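PDB 3TUF: stage III sporulation protein AH from Bacillus subtilis, which takes part in forespore engulfment and pairs with SpoIIQ to form an intercellular channel between mother cell and forespore during sporulation. Local coordinates for residues Thr86-Arg89 with Leu90-Asp94. Numbering follows the deposited sequence.
Sequences TTYR and LDLED
Tyr88 and Leu92, one helical turn apart in helix 84-107, make the apolar side-chain contact between residues 86-89 and 90-94: ring atom CE2 of Tyr88 lies 4.1 Å from CD2 of Leu92. Both side chains leave the helix with CG anti to the backbone N (chi1 -169° in Tyr88, likewise in Leu92), which sends the ring and the isobutyl group out along the same flank, where they meet at a slant. On the neighbouring flank, one residue earlier, Thr87 and Asp91 run side by side in the same direction, and the methyl CG2 of Thr87 lies 3.5 Å from OD2 of Asp91. This brings a methyl, not a hydroxyl, to the carboxylate, because OG1 of Thr87 is turned beside its own backbone N and bonds to the carbonyl O of Asp83. Leu90 turns its chain back beside its own backbone N, bringing CG to 3.5 Å from the carbonyl O of Thr86.

Beneath these side chains run four consecutive i to i+4 backbone hydrogen bonds of a regular alpha-helix. The bond from Leu92 N to Tyr88 O is 2.7 Å long and nearly straight, and Glu93 N reaches Arg89 O at 2.8 Å.

Farther out, Tyr88 and Arg89 pack on Leu150 of strand 149-152. Thr86 and Arg89 pack on Thr139, and Leu90 on Gln136, of a second subunit, another copy of this protein. Arg89 NE and Glu93 OE2 remain 7.0 Å apart, so attraction between them is probably modest: Arg89 NH2 takes Asp148 as its salt-bridge partner, and Glu93 OE2 makes a long, weak ion pair with Lys135 of the second subunit. Backbone bonding shapes the helix here, while Arg89 and the Tyr88 hydroxyl, hydrogen-bonded to Asn152 ND2, tie it to strand 149-152 and the residue just before it.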
loop_
_atom_site.group_PDB
_atom_site.type_symbol
_atom_site.label_atom_id
_atom_site.label_comp_id
_atom_site.label_asym_id
_atom_site.label_seq_id
_atom_site.Cartn_x
_atom_site.Cartn_y
_atom_site.Cartn_z
ATOM N N THR B 86 -5.038 0.105 -13.681
ATOM C CA THR B 86 -5.900 0.872 -12.779
ATOM C C THR B 86 -7.144 0.038 -12.367
ATOM O O THR B 86 -7.567 0.070 -11.210
ATOM C CB THR B 86 -6.272 2.288 -13.348
ATOM O OG1 THR B 86 -6.448 2.185 -14.749
ATOM C CG2 THR B 86 -5.153 3.385 -13.078
ATOM N N THR B 87 -7.730 -0.740 -13.266
ATOM C CA THR B 87 -8.885 -1.515 -12.795
ATOM C C THR B 87 -8.496 -2.499 -11.683
ATOM O O THR B 87 -9.112 -2.566 -10.611
ATOM C CB THR B 87 -9.617 -2.227 -13.921
ATOM O OG1 THR B 87 -9.890 -1.277 -14.961
ATOM C CG2 THR B 87 -10.936 -2.784 -13.406
ATOM N N TYR B 88 -7.445 -3.260 -11.947
ATOM C CA TYR B 88 -6.941 -4.219 -10.984
ATOM C C TYR B 88 -6.598 -3.568 -9.616
ATOM O O TYR B 88 -7.078 -4.005 -8.559
ATOM C CB TYR B 88 -5.748 -4.939 -11.601
ATOM C CG TYR B 88 -5.277 -6.139 -10.818
ATOM C CD1 TYR B 88 -5.836 -7.408 -11.024
ATOM C CD2 TYR B 88 -4.264 -6.016 -9.872
ATOM C CE1 TYR B 88 -5.400 -8.526 -10.296
ATOM C CE2 TYR B 88 -3.820 -7.128 -9.133
ATOM C CZ TYR B 88 -4.388 -8.373 -9.351
ATOM O OH TYR B 88 -3.922 -9.453 -8.616
ATOM N N ARG B 89 -5.787 -2.515 -9.628
ATOM C CA ARG B 89 -5.415 -1.881 -8.376
ATOM C C ARG B 89 -6.692 -1.497 -7.596
ATOM O O ARG B 89 -6.888 -1.861 -6.392
ATOM C CB ARG B 89 -4.523 -0.683 -8.646
ATOM C CG ARG B 89 -3.068 -1.022 -9.024
ATOM C CD ARG B 89 -2.118 0.026 -8.457
ATOM N NE ARG B 89 -0.725 -0.212 -8.868
ATOM C CZ ARG B 89 -0.238 0.099 -10.079
ATOM N NH1 ARG B 89 -0.990 0.687 -11.024
ATOM N NH2 ARG B 89 1.024 -0.160 -10.345
ATOM N N LEU B 90 -7.584 -0.800 -8.298
ATOM C CA LEU B 90 -8.895 -0.505 -7.707
ATOM C C LEU B 90 -9.615 -1.719 -7.101
ATOM O O LEU B 90 -9.979 -1.677 -5.892
ATOM C CB LEU B 90 -9.780 0.273 -8.679
ATOM C CG LEU B 90 -9.294 1.724 -8.623
ATOM C CD1 LEU B 90 -9.860 2.563 -9.735
ATOM C CD2 LEU B 90 -9.569 2.343 -7.232
ATOM N N ASP B 91 -9.789 -2.783 -7.909
ATOM C CA ASP B 91 -10.489 -3.948 -7.394
ATOM C C ASP B 91 -9.736 -4.625 -6.226
ATOM O O ASP B 91 -10.337 -5.020 -5.199
ATOM C CB ASP B 91 -10.813 -4.904 -8.526
ATOM C CG ASP B 91 -11.810 -4.289 -9.548
ATOM O OD1 ASP B 91 -12.545 -3.267 -9.253
ATOM O OD2 ASP B 91 -11.851 -4.842 -10.663
ATOM N N LEU B 92 -8.412 -4.720 -6.366
ATOM C CA LEU B 92 -7.591 -5.232 -5.280
ATOM C C LEU B 92 -7.834 -4.452 -3.972
ATOM O O LEU B 92 -8.146 -5.058 -2.918
ATOM C CB LEU B 92 -6.116 -5.229 -5.664
ATOM C CG LEU B 92 -5.152 -5.865 -4.634
ATOM C CD1 LEU B 92 -5.698 -7.240 -4.248
ATOM C CD2 LEU B 92 -3.745 -5.975 -5.200
ATOM N N GLU B 93 -7.689 -3.132 -4.043
ATOM C CA GLU B 93 -7.938 -2.268 -2.897
ATOM C C GLU B 93 -9.295 -2.606 -2.298
ATOM O O GLU B 93 -9.379 -3.131 -1.189
ATOM C CB GLU B 93 -7.895 -0.797 -3.313
ATOM C CG GLU B 93 -6.677 -0.044 -2.802
ATOM C CD GLU B 93 -5.555 -0.970 -2.380
ATOM O OE1 GLU B 93 -5.497 -1.332 -1.185
ATOM O OE2 GLU B 93 -4.729 -1.337 -3.241
ATOM N N ASP B 94 -10.357 -2.311 -3.042
ATOM C CA ASP B 94 -11.723 -2.695 -2.606
ATOM C C ASP B 94 -11.721 -3.990 -1.794
ATOM O O ASP B 94 -12.129 -3.996 -0.586
ATOM C CB ASP B 94 -12.665 -2.836 -3.817
ATOM C CG ASP B 94 -12.818 -1.506 -4.577
ATOM O OD1 ASP B 94 -12.287 -0.505 -4.027
ATOM O OD2 ASP B 94 -13.452 -1.418 -5.689
#